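Local coordinates for protein GCN5-related N-acetyltransferase (Brucella melitensis biovar Abortus 2308, PDB 3TCV) that probably transfers an acetyl group from acetyl-CoA to an amine, as GNAT-family enzymes do, possibly the N-terminal serine or alanine of a protein, at residues W166-E171 and D202-S207; G125-G130 and R162-E167; V103-S108 and P136-R141. All coordinates share one frame; numbering follows the deposited sequence. Where two conformers were deposited one is given.

Contact 1 (W166-E171 and D202-S207); sequences WECHNE and DTAWFS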
ATOM      1  N   TRP B 166      -4.873   9.560  -0.813  1.00 14.21           N
ATOM      2  CA  TRP B 166      -6.170   9.302  -1.447  1.00 14.60           C
ATOM      3  C   TRP B 166      -5.986   8.158  -2.420  1.00 14.70           C
ATOM      4  O   TRP B 166      -5.031   8.134  -3.175  1.00 14.54           O
ATOM      5  CB  TRP B 166      -6.611  10.545  -2.192  1.00 14.62           C
ATOM      6  CG  TRP B 166      -7.966  10.494  -2.854  1.00 14.64           C
ATOM      7  CD1 TRP B 166      -8.345   9.805  -3.999  1.00 14.55           C
ATOM      8  CD2 TRP B 166      -9.148  11.276  -2.468  1.00 14.68           C
ATOM      9  NE1 TRP B 166      -9.673  10.067  -4.308  1.00 14.72           N
ATOM     10  CE2 TRP B 166     -10.203  10.928  -3.410  1.00 14.58           C
ATOM     11  CE3 TRP B 166      -9.446  12.150  -1.419  1.00 14.51           C
ATOM     12  CZ2 TRP B 166     -11.486  11.481  -3.315  1.00 14.69           C
ATOM     13  CZ3 TRP B 166     -10.733  12.688  -1.343  1.00 14.54           C
ATOM     14  CH2 TRP B 166     -11.724  12.366  -2.270  1.00 14.62           C
ATOM     15  N   GLU B 167      -6.859   7.156  -2.370  1.00 14.84           N
ATOM     16  CA  GLU B 167      -6.839   6.079  -3.371  1.00 15.71           C
ATOM     17  C   GLU B 167      -8.272   5.806  -3.793  1.00 15.89           C
ATOM     18  O   GLU B 167      -9.226   5.916  -2.979  1.00 17.20           O
ATOM     19  CB  GLU B 167      -6.169   4.789  -2.852  1.00 16.03           C
ATOM     20  CG  GLU B 167      -6.587   4.369  -1.448  1.00 16.51           C
ATOM     21  CD  GLU B 167      -6.502   2.881  -1.156  1.00 16.83           C
ATOM     22  OE1 GLU B 167      -6.368   2.546   0.056  1.00 17.65           O
ATOM     23  OE2 GLU B 167      -6.607   2.043  -2.083  1.00 16.49           O
ATOM     24  N   CYS B 168      -8.423   5.488  -5.055  1.00 16.11           N
ATOM     25  CA  CYS B 168      -9.707   5.146  -5.631  1.00 16.57           C
ATOM     26  C   CYS B 168      -9.515   4.227  -6.838  1.00 17.04           C
ATOM     27  O   CYS B 168      -8.408   4.046  -7.334  1.00 16.75           O
ATOM     28  CB  CYS B 168     -10.444   6.432  -6.068  1.00 16.05           C
ATOM     29  SG  CYS B 168      -9.604   7.404  -7.348  1.00 16.36           S
ATOM     30  N   HIS B 169     -10.607   3.611  -7.277  1.00 18.40           N
ATOM     31  CA  HIS B 169     -10.624   2.868  -8.521  0.50 18.66           C
ATOM     32  C   HIS B 169     -10.170   3.804  -9.602  1.00 19.23           C
ATOM     33  O   HIS B 169     -10.648   4.970  -9.691  1.00 19.00           O
ATOM     34  CB  HIS B 169     -12.058   2.367  -8.771  0.50 19.26           C
ATOM     35  CG  HIS B 169     -12.171   1.173  -9.693  0.50 19.24           C
ATOM     36  ND1 HIS B 169     -11.724   1.186 -10.951  0.50 20.15           N
ATOM     37  CD2 HIS B 169     -12.770  -0.072  -9.504  0.50 19.47           C
ATOM     38  CE1 HIS B 169     -11.989   0.002 -11.539  0.50 20.23           C
ATOM     39  NE2 HIS B 169     -12.633  -0.763 -10.656  0.50 19.94           N
ATOM     40  N   ASN B 170      -9.280   3.340 -10.456  1.00 19.25           N
ATOM     41  CA  ASN B 170      -8.813   4.145 -11.535  1.00 20.72           C
ATOM     42  C   ASN B 170      -9.943   4.527 -12.520  1.00 22.00           C
ATOM     43  O   ASN B 170      -9.852   5.547 -13.179  1.00 21.76           O
ATOM     44  CB  ASN B 170      -7.712   3.433 -12.268  1.00 21.65           C
ATOM     45  CG  ASN B 170      -7.016   4.321 -13.244  1.00 22.00           C
ATOM     46  OD1 ASN B 170      -6.568   5.425 -12.875  1.00 22.94           O
ATOM     47  ND2 ASN B 170      -6.892   3.864 -14.480  1.00 21.74           N
ATOM     48  N   GLU B 171     -10.994   3.713 -12.570  1.00 24.47           N
ATOM     49  CA  GLU B 171     -12.164   3.994 -13.432  1.00 27.08           C
ATOM     50  C   GLU B 171     -13.180   4.925 -12.747  1.00 26.32           C
ATOM     51  O   GLU B 171     -14.158   5.333 -13.381  1.00 26.79           O
ATOM     52  CB  GLU B 171     -12.872   2.682 -13.844  1.00 30.05           C
ATOM     53  CG  GLU B 171     -12.125   1.842 -14.880  1.00 33.26           C
ATOM     54  CD  GLU B 171     -12.904   0.607 -15.369  1.00 35.92           C
ATOM     55  OE1 GLU B 171     -13.953   0.224 -14.791  1.00 39.49           O
ATOM     56  OE2 GLU B 171     -12.458   0.009 -16.368  1.00 40.83           O
ATOM     57  N   ASP B 202      -8.006  -1.500 -10.617  1.00 15.59           N
ATOM     58  CA  ASP B 202      -6.686  -0.908 -10.588  1.00 15.40           C
ATOM     59  C   ASP B 202      -6.825   0.320  -9.697  1.00 15.24           C
ATOM     60  O   ASP B 202      -7.758   1.115  -9.900  1.00 16.48           O
ATOM     61  CB  ASP B 202      -6.249  -0.462 -11.968  1.00 15.84           C
ATOM     62  CG  ASP B 202      -6.255  -1.580 -12.994  1.00 16.47           C
ATOM     63  OD1 ASP B 202      -6.012  -2.766 -12.688  1.00 15.42           O
ATOM     64  OD2 ASP B 202      -6.508  -1.237 -14.171  1.00 18.43           O
ATOM     65  N   THR B 203      -5.927   0.481  -8.732  1.00 14.44           N
ATOM     66  CA  THR B 203      -5.999   1.612  -7.801  1.00 14.04           C
ATOM     67  C   THR B 203      -5.088   2.762  -8.214  1.00 13.82           C
ATOM     68  O   THR B 203      -3.892   2.579  -8.326  1.00 13.43           O
ATOM     69  CB  THR B 203      -5.654   1.161  -6.374  1.00 13.75           C
ATOM     70  OG1 THR B 203      -6.641   0.215  -5.921  1.00 13.85           O
ATOM     71  CG2 THR B 203      -5.595   2.377  -5.438  1.00 13.77           C
ATOM     72  N   ALA B 204      -5.683   3.946  -8.383  1.00 13.98           N
ATOM     73  CA  ALA B 204      -5.006   5.232  -8.551  1.00 13.71           C
ATOM     74  C   ALA B 204      -4.689   5.799  -7.170  1.00 13.45           C
ATOM     75  O   ALA B 204      -5.587   5.932  -6.313  1.00 13.23           O
ATOM     76  CB  ALA B 204      -5.916   6.200  -9.308  1.00 14.05           C
ATOM     77  N   TRP B 205      -3.421   6.145  -6.972  1.00 13.10           N
ATOM     78  CA  TRP B 205      -2.873   6.722  -5.728  1.00 12.83           C
ATOM     79  C   TRP B 205      -2.458   8.154  -5.904  1.00 12.91           C
ATOM     80  O   TRP B 205      -1.821   8.520  -6.903  1.00 12.99           O
ATOM     81  CB  TRP B 205      -1.623   5.947  -5.302  1.00 12.66           C
ATOM     82  CG  TRP B 205      -1.905   4.581  -4.759  1.00 12.71           C
ATOM     83  CD1 TRP B 205      -1.837   3.372  -5.437  1.00 12.67           C
ATOM     84  CD2 TRP B 205      -2.328   4.240  -3.396  1.00 12.76           C
ATOM     85  NE1 TRP B 205      -2.197   2.336  -4.612  1.00 12.72           N
ATOM     86  CE2 TRP B 205      -2.482   2.791  -3.371  1.00 12.82           C
ATOM     87  CE3 TRP B 205      -2.559   4.964  -2.231  1.00 12.93           C
ATOM     88  CZ2 TRP B 205      -2.860   2.116  -2.223  1.00 13.08           C
ATOM     89  CZ3 TRP B 205      -2.956   4.271  -1.083  1.00 13.11           C
ATOM     90  CH2 TRP B 205      -3.087   2.874  -1.088  1.00 13.15           C
ATOM     91  N   PHE B 206      -2.766   8.956  -4.889  1.00 12.83           N
ATOM     92  CA  PHE B 206      -2.447  10.370  -4.860  1.00 12.87           C
ATOM     93  C   PHE B 206      -2.041  10.718  -3.437  1.00 12.81           C
ATOM     94  O   PHE B 206      -2.484  10.073  -2.483  1.00 12.91           O
ATOM     95  CB  PHE B 206      -3.654  11.247  -5.209  1.00 13.05           C
ATOM     96  CG  PHE B 206      -4.438  10.852  -6.441  1.00 13.17           C
ATOM     97  CD1 PHE B 206      -4.361  11.607  -7.600  1.00 13.42           C
ATOM     98  CD2 PHE B 206      -5.357   9.806  -6.393  1.00 13.34           C
ATOM     99  CE1 PHE B 206      -5.121  11.279  -8.719  1.00 13.76           C
ATOM    100  CE2 PHE B 206      -6.092   9.457  -7.507  1.00 13.57           C
ATOM    101  CZ  PHE B 206      -5.977  10.193  -8.671  1.00 13.83           C
ATOM    102  N   SER B 207      -1.276  11.793  -3.288  1.00 12.88           N
ATOM    103  CA  SER B 207      -0.834  12.218  -1.976  1.00 12.90           C
ATOM    104  C   SER B 207      -0.658  13.717  -1.847  1.00 13.10           C
ATOM    105  O   SER B 207      -0.398  14.434  -2.836  1.00 13.03           O
ATOM    106  CB  SER B 207       0.462  11.544  -1.590  1.00 12.81           C
ATOM    107  OG  SER B 207       1.585  12.038  -2.309  1.00 12.85           O
TER
HETATM  108  O   HOH W   1      -8.092   1.278 -14.418  1.00 29.98           O

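Contact 2 (G125-G130 and R162-E167); sequences GVIEIG and RRYEWE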
ATOM      1  N   GLY B 125       4.250   8.435  10.030  1.00 17.20           N
ATOM      2  CA  GLY B 125       3.386   9.593   9.839  1.00 16.58           C
ATOM      3  C   GLY B 125       2.664   9.553   8.502  1.00 16.26           C
ATOM      4  O   GLY B 125       2.682  10.527   7.767  1.00 15.83           O
ATOM      5  N   VAL B 126       2.061   8.404   8.161  1.00 15.89           N
ATOM      6  CA  VAL B 126       1.315   8.279   6.891  1.00 15.52           C
ATOM      7  C   VAL B 126      -0.119   7.878   7.208  1.00 15.74           C
ATOM      8  O   VAL B 126      -0.355   7.049   8.100  1.00 16.45           O
ATOM      9  CB  VAL B 126       1.970   7.229   5.950  1.00 15.50           C
ATOM     10  CG1 VAL B 126       1.201   7.123   4.625  1.00 15.15           C
ATOM     11  CG2 VAL B 126       3.431   7.580   5.689  1.00 15.29           C
ATOM     12  N   ILE B 127      -1.091   8.465   6.508  1.00 15.25           N
ATOM     13  CA  ILE B 127      -2.477   8.154   6.773  1.00 15.32           C
ATOM     14  C   ILE B 127      -3.303   8.437   5.529  1.00 15.13           C
ATOM     15  O   ILE B 127      -2.841   9.161   4.649  1.00 14.94           O
ATOM     16  CB  ILE B 127      -2.968   8.992   7.969  1.00 15.45           C
ATOM     17  CG1 ILE B 127      -4.266   8.449   8.527  1.00 15.84           C
ATOM     18  CG2 ILE B 127      -3.067  10.472   7.600  1.00 15.35           C
ATOM     19  CD1 ILE B 127      -4.525   8.981   9.934  1.00 15.80           C
ATOM     20  N   GLU B 128      -4.474   7.818   5.452  1.00 15.71           N
ATOM     21  CA  GLU B 128      -5.385   7.963   4.292  1.00 15.74           C
ATOM     22  C   GLU B 128      -6.746   8.501   4.719  1.00 15.57           C
ATOM     23  O   GLU B 128      -7.264   8.150   5.790  1.00 15.57           O
ATOM     24  CB  GLU B 128      -5.530   6.617   3.553  1.00 16.10           C
ATOM     25  CG  GLU B 128      -6.615   6.574   2.468  1.00 16.45           C
ATOM     26  CD  GLU B 128      -6.895   5.192   1.876  1.00 17.26           C
ATOM     27  OE1 GLU B 128      -5.998   4.340   1.815  1.00 18.49           O
ATOM     28  OE2 GLU B 128      -8.050   4.974   1.476  1.00 18.41           O
ATOM     29  N   ILE B 129      -7.311   9.376   3.885  1.00 15.31           N
ATOM     30  CA  ILE B 129      -8.742   9.690   3.966  1.00 15.43           C
ATOM     31  C   ILE B 129      -9.450   8.752   2.996  1.00 15.26           C
ATOM     32  O   ILE B 129      -9.189   8.792   1.823  1.00 14.86           O
ATOM     33  CB  ILE B 129      -9.096  11.176   3.660  1.00 15.51           C
ATOM     34  CG1 ILE B 129     -10.620  11.329   3.713  1.00 15.55           C
ATOM     35  CG2 ILE B 129      -8.494  11.675   2.323  1.00 14.92           C
ATOM     36  CD1 ILE B 129     -11.138  12.755   3.681  1.00 16.08           C
ATOM     37  N   GLY B 130     -10.335   7.897   3.502  1.00 15.31           N
ATOM     38  CA  GLY B 130     -11.065   6.975   2.636  1.00 15.61           C
ATOM     39  C   GLY B 130     -12.427   6.623   3.221  1.00 15.79           C
ATOM     40  O   GLY B 130     -12.937   7.323   4.108  1.00 15.52           O
ATOM     41  N   ARG B 162       3.363  13.253   7.704  1.00 17.33           N
ATOM     42  CA  ARG B 162       4.247  13.609   6.594  1.00 16.91           C
ATOM     43  C   ARG B 162       3.572  13.417   5.232  1.00 15.94           C
ATOM     44  O   ARG B 162       4.015  13.963   4.242  1.00 15.29           O
ATOM     45  CB  ARG B 162       5.479  12.678   6.554  1.00 17.77           C
ATOM     46  CG  ARG B 162       6.339  12.612   7.778  1.00 18.98           C
ATOM     47  CD  ARG B 162       7.613  11.844   7.469  1.00 18.92           C
ATOM     48  NE  ARG B 162       8.472  12.596   6.556  1.00 18.91           N
ATOM     49  CZ  ARG B 162       9.146  12.083   5.522  1.00 18.93           C
ATOM     50  NH1 ARG B 162       9.070  10.786   5.208  1.00 18.54           N
ATOM     51  NH2 ARG B 162       9.872  12.882   4.769  1.00 18.53           N
ATOM     52  N   ARG B 163       2.577  12.535   5.185  1.00 15.34           N
ATOM     53  CA  ARG B 163       1.997  12.051   3.925  1.00 14.61           C
ATOM     54  C   ARG B 163       0.535  11.690   4.150  1.00 14.47           C
ATOM     55  O   ARG B 163       0.192  10.913   5.087  1.00 14.19           O
ATOM     56  CB  ARG B 163       2.798  10.822   3.444  1.00 14.41           C
ATOM     57  CG  ARG B 163       2.214  10.034   2.271  1.00 14.18           C
ATOM     58  CD  ARG B 163       2.996   8.756   1.959  1.00 14.21           C
ATOM     59  NE  ARG B 163       2.262   7.964   0.961  1.00 13.99           N
ATOM     60  CZ  ARG B 163       2.180   8.245  -0.335  1.00 13.84           C
ATOM     61  NH1 ARG B 163       2.910   9.192  -0.868  1.00 13.85           N
ATOM     62  NH2 ARG B 163       1.424   7.506  -1.133  1.00 13.98           N
ATOM     63  N   TYR B 164      -0.332  12.261   3.309  1.00 14.41           N
ATOM     64  CA  TYR B 164      -1.794  12.120   3.420  1.00 14.32           C
ATOM     65  C   TYR B 164      -2.305  11.588   2.083  1.00 14.21           C
ATOM     66  O   TYR B 164      -2.047  12.176   1.028  1.00 13.95           O
ATOM     67  CB  TYR B 164      -2.363  13.494   3.737  1.00 14.56           C
ATOM     68  CG  TYR B 164      -3.853  13.614   3.928  1.00 14.87           C
ATOM     69  CD1 TYR B 164      -4.532  12.838   4.851  1.00 15.35           C
ATOM     70  CD2 TYR B 164      -4.578  14.553   3.211  1.00 15.10           C
ATOM     71  CE1 TYR B 164      -5.893  13.011   5.036  1.00 15.77           C
ATOM     72  CE2 TYR B 164      -5.936  14.737   3.393  1.00 15.31           C
ATOM     73  CZ  TYR B 164      -6.590  13.952   4.313  1.00 15.38           C
ATOM     74  OH  TYR B 164      -7.943  14.122   4.511  1.00 16.15           O
ATOM     75  N   GLU B 165      -2.930  10.414   2.118  1.00 14.18           N
ATOM     76  CA  GLU B 165      -3.207   9.677   0.900  1.00 14.38           C
ATOM     77  C   GLU B 165      -4.668   9.676   0.497  1.00 14.09           C
ATOM     78  O   GLU B 165      -5.572   9.684   1.358  1.00 14.33           O
ATOM     79  CB  GLU B 165      -2.783   8.207   1.060  1.00 14.96           C
ATOM     80  CG  GLU B 165      -1.314   7.968   1.332  1.00 15.24           C
ATOM     81  CD  GLU B 165      -0.988   6.551   1.740  1.00 15.73           C
ATOM     82  OE1 GLU B 165       0.102   6.114   1.353  1.00 15.83           O
ATOM     83  OE2 GLU B 165      -1.786   5.891   2.479  1.00 16.28           O
ATOM     84  N   TRP B 166      -4.873   9.560  -0.813  1.00 14.21           N
ATOM     85  CA  TRP B 166      -6.170   9.302  -1.447  1.00 14.60           C
ATOM     86  C   TRP B 166      -5.986   8.158  -2.420  1.00 14.70           C
ATOM     87  O   TRP B 166      -5.031   8.134  -3.175  1.00 14.54           O
ATOM     88  CB  TRP B 166      -6.611  10.545  -2.192  1.00 14.62           C
ATOM     89  CG  TRP B 166      -7.966  10.494  -2.854  1.00 14.64           C
ATOM     90  CD1 TRP B 166      -8.345   9.805  -3.999  1.00 14.55           C
ATOM     91  CD2 TRP B 166      -9.148  11.276  -2.468  1.00 14.68           C
ATOM     92  NE1 TRP B 166      -9.673  10.067  -4.308  1.00 14.72           N
ATOM     93  CE2 TRP B 166     -10.203  10.928  -3.410  1.00 14.58           C
ATOM     94  CE3 TRP B 166      -9.446  12.150  -1.419  1.00 14.51           C
ATOM     95  CZ2 TRP B 166     -11.486  11.481  -3.315  1.00 14.69           C
ATOM     96  CZ3 TRP B 166     -10.733  12.688  -1.343  1.00 14.54           C
ATOM     97  CH2 TRP B 166     -11.724  12.366  -2.270  1.00 14.62           C
ATOM     98  N   GLU B 167      -6.859   7.156  -2.370  1.00 14.84           N
ATOM     99  CA  GLU B 167      -6.839   6.079  -3.371  1.00 15.71           C
ATOM    100  C   GLU B 167      -8.272   5.806  -3.793  1.00 15.89           C
ATOM    101  O   GLU B 167      -9.226   5.916  -2.979  1.00 17.20           O
ATOM    102  CB  GLU B 167      -6.169   4.789  -2.852  1.00 16.03           C
ATOM    103  CG  GLU B 167      -6.587   4.369  -1.448  1.00 16.51           C
ATOM    104  CD  GLU B 167      -6.502   2.881  -1.156  1.00 16.83           C
ATOM    105  OE1 GLU B 167      -6.368   2.546   0.056  1.00 17.65           O
ATOM    106  OE2 GLU B 167      -6.607   2.043  -2.083  1.00 16.49           O
TER
HETATM  107  O   HOH W   2      -8.951   7.147  -0.286  1.00 19.79           O

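Contact 3 (V103-S108 and P136-R141); sequences VIDKAS and PLISRR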
ATOM      1  N   VAL B 103     -20.583  12.601   8.946  1.00 20.74           N
ATOM      2  CA  VAL B 103     -20.442  13.931   8.368  1.00 21.15           C
ATOM      3  C   VAL B 103     -21.822  14.582   8.454  1.00 22.07           C
ATOM      4  O   VAL B 103     -22.769  14.148   7.779  1.00 21.89           O
ATOM      5  CB  VAL B 103     -19.971  13.886   6.894  1.00 20.64           C
ATOM      6  CG1 VAL B 103     -19.741  15.292   6.353  1.00 20.30           C
ATOM      7  CG2 VAL B 103     -18.701  13.049   6.757  1.00 19.89           C
ATOM      8  N   ILE B 104     -21.926  15.604   9.301  1.00 23.10           N
ATOM      9  CA  ILE B 104     -23.197  16.273   9.580  1.00 24.38           C
ATOM     10  C   ILE B 104     -23.309  17.597   8.826  1.00 24.46           C
ATOM     11  O   ILE B 104     -22.486  18.479   8.976  1.00 25.08           O
ATOM     12  CB  ILE B 104     -23.382  16.518  11.094  1.00 25.90           C
ATOM     13  CG1 ILE B 104     -23.559  15.182  11.839  1.00 26.95           C
ATOM     14  CG2 ILE B 104     -24.623  17.363  11.352  1.00 25.94           C
ATOM     15  CD1 ILE B 104     -22.519  14.875  12.892  1.00 28.39           C
ATOM     16  N   ASP B 105     -24.337  17.727   8.011  1.00 25.30           N
ATOM     17  CA  ASP B 105     -24.591  18.968   7.296  1.00 26.11           C
ATOM     18  C   ASP B 105     -25.190  19.968   8.278  1.00 27.44           C
ATOM     19  O   ASP B 105     -26.288  19.744   8.810  1.00 27.48           O
ATOM     20  CB  ASP B 105     -25.571  18.715   6.148  1.00 26.66           C
ATOM     21  CG  ASP B 105     -26.028  19.993   5.466  1.00 27.41           C
ATOM     22  OD1 ASP B 105     -25.160  20.737   4.952  1.00 28.32           O
ATOM     23  OD2 ASP B 105     -27.258  20.235   5.434  1.00 28.16           O
ATOM     24  N   LYS B 106     -24.472  21.062   8.522  1.00 28.08           N
ATOM     25  CA  LYS B 106     -24.877  21.987   9.584  1.00 30.18           C
ATOM     26  C   LYS B 106     -26.161  22.716   9.238  1.00 30.33           C
ATOM     27  O   LYS B 106     -26.980  22.951  10.120  1.00 31.46           O
ATOM     28  CB  LYS B 106     -23.776  22.980   9.917  1.00 31.44           C
ATOM     29  CG  LYS B 106     -22.671  22.360  10.762  1.00 32.37           C
ATOM     30  CD  LYS B 106     -21.556  23.340  11.070  1.00 32.80           C
ATOM     31  CE  LYS B 106     -22.074  24.540  11.842  1.00 33.02           C
ATOM     32  NZ  LYS B 106     -20.959  25.316  12.418  1.00 33.32           N
ATOM     33  N   ALA B 107     -26.346  23.042   7.960  1.00 30.46           N
ATOM     34  CA  ALA B 107     -27.544  23.770   7.522  1.00 31.08           C
ATOM     35  C   ALA B 107     -28.827  23.027   7.897  1.00 31.10           C
ATOM     36  O   ALA B 107     -29.777  23.644   8.374  1.00 32.64           O
ATOM     37  CB  ALA B 107     -27.493  24.028   6.016  1.00 30.77           C
ATOM     38  N   SER B 108     -28.852  21.709   7.689  1.00 29.37           N
ATOM     39  CA  SER B 108     -30.007  20.876   8.036  1.00 29.20           C
ATOM     40  C   SER B 108     -29.921  20.242   9.413  1.00 28.94           C
ATOM     41  O   SER B 108     -30.929  19.783   9.960  1.00 30.21           O
ATOM     42  CB  SER B 108     -30.177  19.777   6.998  1.00 29.23           C
ATOM     43  OG  SER B 108     -29.031  18.944   6.952  1.00 28.51           O
ATOM     44  N   PRO B 136     -26.360  13.334  -1.028  1.00 21.54           N
ATOM     45  CA  PRO B 136     -26.902  14.486  -1.752  1.00 22.50           C
ATOM     46  C   PRO B 136     -27.011  15.782  -0.947  1.00 22.86           C
ATOM     47  O   PRO B 136     -26.946  16.854  -1.544  1.00 23.98           O
ATOM     48  CB  PRO B 136     -28.270  14.005  -2.220  1.00 23.12           C
ATOM     49  CG  PRO B 136     -28.609  12.829  -1.395  1.00 22.73           C
ATOM     50  CD  PRO B 136     -27.332  12.237  -0.893  1.00 21.66           C
ATOM     51  N   LEU B 137     -27.111  15.711   0.372  1.00 22.18           N
ATOM     52  CA  LEU B 137     -27.177  16.928   1.161  1.00 22.92           C
ATOM     53  C   LEU B 137     -25.900  17.742   1.051  1.00 22.98           C
ATOM     54  O   LEU B 137     -25.933  18.958   1.198  1.00 22.93           O
ATOM     55  CB  LEU B 137     -27.458  16.646   2.631  1.00 23.72           C
ATOM     56  CG  LEU B 137     -28.828  16.115   3.053  1.00 24.69           C
ATOM     57  CD1 LEU B 137     -28.801  15.883   4.556  1.00 25.37           C
ATOM     58  CD2 LEU B 137     -29.945  17.085   2.678  1.00 26.03           C
ATOM     59  N   ILE B 138     -24.767  17.079   0.801  1.00 22.57           N
ATOM     60  CA  ILE B 138     -23.487  17.776   0.800  1.00 22.54           C
ATOM     61  C   ILE B 138     -22.655  17.596  -0.463  1.00 23.28           C
ATOM     62  O   ILE B 138     -21.690  18.324  -0.634  1.00 22.61           O
ATOM     63  CB  ILE B 138     -22.621  17.371   2.014  1.00 22.45           C
ATOM     64  CG1 ILE B 138     -22.259  15.871   1.982  1.00 21.84           C
ATOM     65  CG2 ILE B 138     -23.351  17.731   3.294  1.00 22.27           C
ATOM     66  CD1 ILE B 138     -21.320  15.451   3.108  1.00 21.88           C
ATOM     67  N   SER B 139     -23.012  16.633  -1.321  1.00 24.41           N
ATOM     68  CA  SER B 139     -22.191  16.302  -2.488  1.00 25.63           C
ATOM     69  C   SER B 139     -22.085  17.531  -3.393  1.00 25.62           C
ATOM     70  O   SER B 139     -23.091  18.157  -3.702  1.00 25.99           O
ATOM     71  CB  SER B 139     -22.810  15.145  -3.273  1.00 26.31           C
ATOM     72  OG  SER B 139     -21.866  14.667  -4.211  1.00 28.67           O
ATOM     73  N   ARG B 140     -20.865  17.899  -3.781  1.00 25.91           N
ATOM     74  CA  ARG B 140     -20.640  19.090  -4.594  1.00 26.71           C
ATOM     75  C   ARG B 140     -21.087  20.423  -3.948  1.00 26.65           C
ATOM     76  O   ARG B 140     -21.319  21.393  -4.647  1.00 28.97           O
ATOM     77  CB  ARG B 140     -21.273  18.900  -5.989  1.00 28.10           C
ATOM     78  N   ARG B 141     -21.205  20.463  -2.616  1.00 24.97           N
ATOM     79  CA  ARG B 141     -21.445  21.686  -1.867  1.00 24.09           C
ATOM     80  C   ARG B 141     -20.249  21.940  -0.937  1.00 22.92           C
ATOM     81  O   ARG B 141     -19.422  21.048  -0.714  1.00 22.02           O
ATOM     82  CB  ARG B 141     -22.755  21.579  -1.047  1.00 24.51           C
TER
HETATM   83  O   HOH W   3     -24.753  21.303   2.311  1.00 22.51           O

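Contact 1 (W166-E171 and D202-S207)
Trp-166 to His-169 run antiparallel to Asp-202 to Ser-207, the short axes 4.6 Å apart and at 155°, with Trp-166/Phe-206 and Cys-168/Ala-204 as hydrogen-bonded pairs and Glu-167/Trp-205 and His-169/Thr-203 as non-hydrogen-bonded ones. Just past the strand's end, Asn-170 N still donates to Asp-202 O at 2.8 Å.

On one face of the sheet, Glu-167 lies along the indole of Trp-205. Its CG takes the crowded position between backbone N and carbonyl carbon (chi1 45°), and the extended chain beyond it follows the six-membered ring. Glu-167 CB makes a CH-pi contact, 3.7 Å from the centroid of that Trp-205 ring. Further out, Glu-167 CD comes within 3.4 Å of Trp-205 CH2, the carboxylate only 23° from parallel to the ring. Thr-203 CG2 sits above the rim of the same face, and Arg-201 holds the carboxylate end in a salt bridge.

The other face carries Trp-166, Cys-168, Ala-204 and Phe-206. Trp-166 CD1 meets Phe-206 CD2 obliquely at 3.8 Å, while Cys-168 SG sits at the phenyl edge, 4.1 Å from Phe-206 CE2. Helix 173-182 packs over this side, where Ser-175 takes the hydrogen bond of Trp-166 NE1.

At the far end, a water links Asn-170 ND2 (2.9 Å) to Asp-202 OD2, while Asp-202 OD1 accepts from Gln-192 N. The pairing inserts strand 199-209 between 163-169 and 185-196, the order 5-7-6 that forms the C-terminal half of the GNAT fold once its short N-terminal strand is left out of the count.

Contact 2 (G125-G130 and R162-E167)
Ile-127 alternates its hydrogen bonds: its N donates to Arg-163 O and its O accepts from Glu-165 N (2.8 Å), the parallel pattern that Ile-129 N continues to Glu-165 O. At the start, Gly-125 O takes both Arg-162 N and Arg-163 N. The strands cross at -36°. This is the beta-alpha-beta crossover of strand 126-134, helix 142-158 and strand 163-169. Past Ile-129 a water, 2.7 Å from Ile-129 O, bridges to Glu-167 N in place of a direct bond, consistent with the parting of these strands that typically admits acetyl-CoA in GNAT enzymes.

Apolar contacts lie mostly on the helix side, where Tyr-164 OH, bonded to Gln-148, is 3.3 Å from Ile-129 CB and Ile-127 CG2 touches the ring edge in plane. On the other face, Val-126 CG1 meets Arg-163 CD at 3.6 Å.

Charged groups gather on that second face. Arg-163 forms a side-on salt bridge to Glu-165 OE1 through NE (2.9 Å) and NH2; NH2 also pairs with Glu-187, and NH1 donates to Arg-191 O of the second subunit. Glu-128 OE1 comes within 2.5 Å of Glu-167 OE1, so close that one acid group probably holds a proton, the carboxylates turned 69° apart. Arg-119 salt-bridges Glu-128 OE1 and Glu-165 OE2.

Contact 3 (V103-S108 and P136-R141)
Val-103 and Asp-105 meet Ile-138 in a small, mainly aliphatic contact, bridged by one water, between the end of strand 99-105 and the loop that leads into helix 142-158. In the GNAT fold, the loop and helix start at this place usually receive the pyrophosphate of acetyl-CoA. No direct hydrogen bond crosses the contact.

Ile-138 does most of the touching, with one branch for each partner. With chi1 at 63°, its CG1 swings to the Val-103 side, and Ile-138 CD1 reaches Val-103 CG1 at 3.6 Å. Ile-138 CG2 instead lies 3.7 Å from Asp-105 CB, the two side chains passing alongside in opposite directions. Ile-138 also opens a type II turn closed by Arg-141 N to Ile-138 O, and it packs on Ala-112 and Ala-143. Leu-137 flanks this at the surface, where CD1 comes up to Ser-108 OG.

Asp-105 is held from its own side by an Asx motif. Asp-105 OD2 accepts from Ser-108 OG at 2.7 Å on its anti lone pair and from Ser-108 N well above the carboxylate plane, 55° out of it. Asp-105 OD1 accepts a hydrogen bond from a water at 2.7 Å, and the same water donates to Leu-137 O at 2.9 Å.

Overall arrangement
Contacts 1 and 2 share strand 163-169 and are both largely buried: contact 2 joins it in parallel to 126-134, contact 1 antiparallel to 199-209, and Trp-166 and Glu-167 serve in both. Their centres are 12 Å apart, and Ser-207 touches Arg-163 where they meet. Contact 3 lies across the chain's centre, about 24 Å from contact 1 and 23 Å from contact 2 between centres. It reaches the same sheet from its strand 99-105, but meets a loop and is partly at the surface. Backbone hydrogen bonds knit the first two, with clustered acids and arginines in contact 2; contact 3 relies on aliphatic touching and one water. The second subunit packs near contacts 1 and 2, not contact 3.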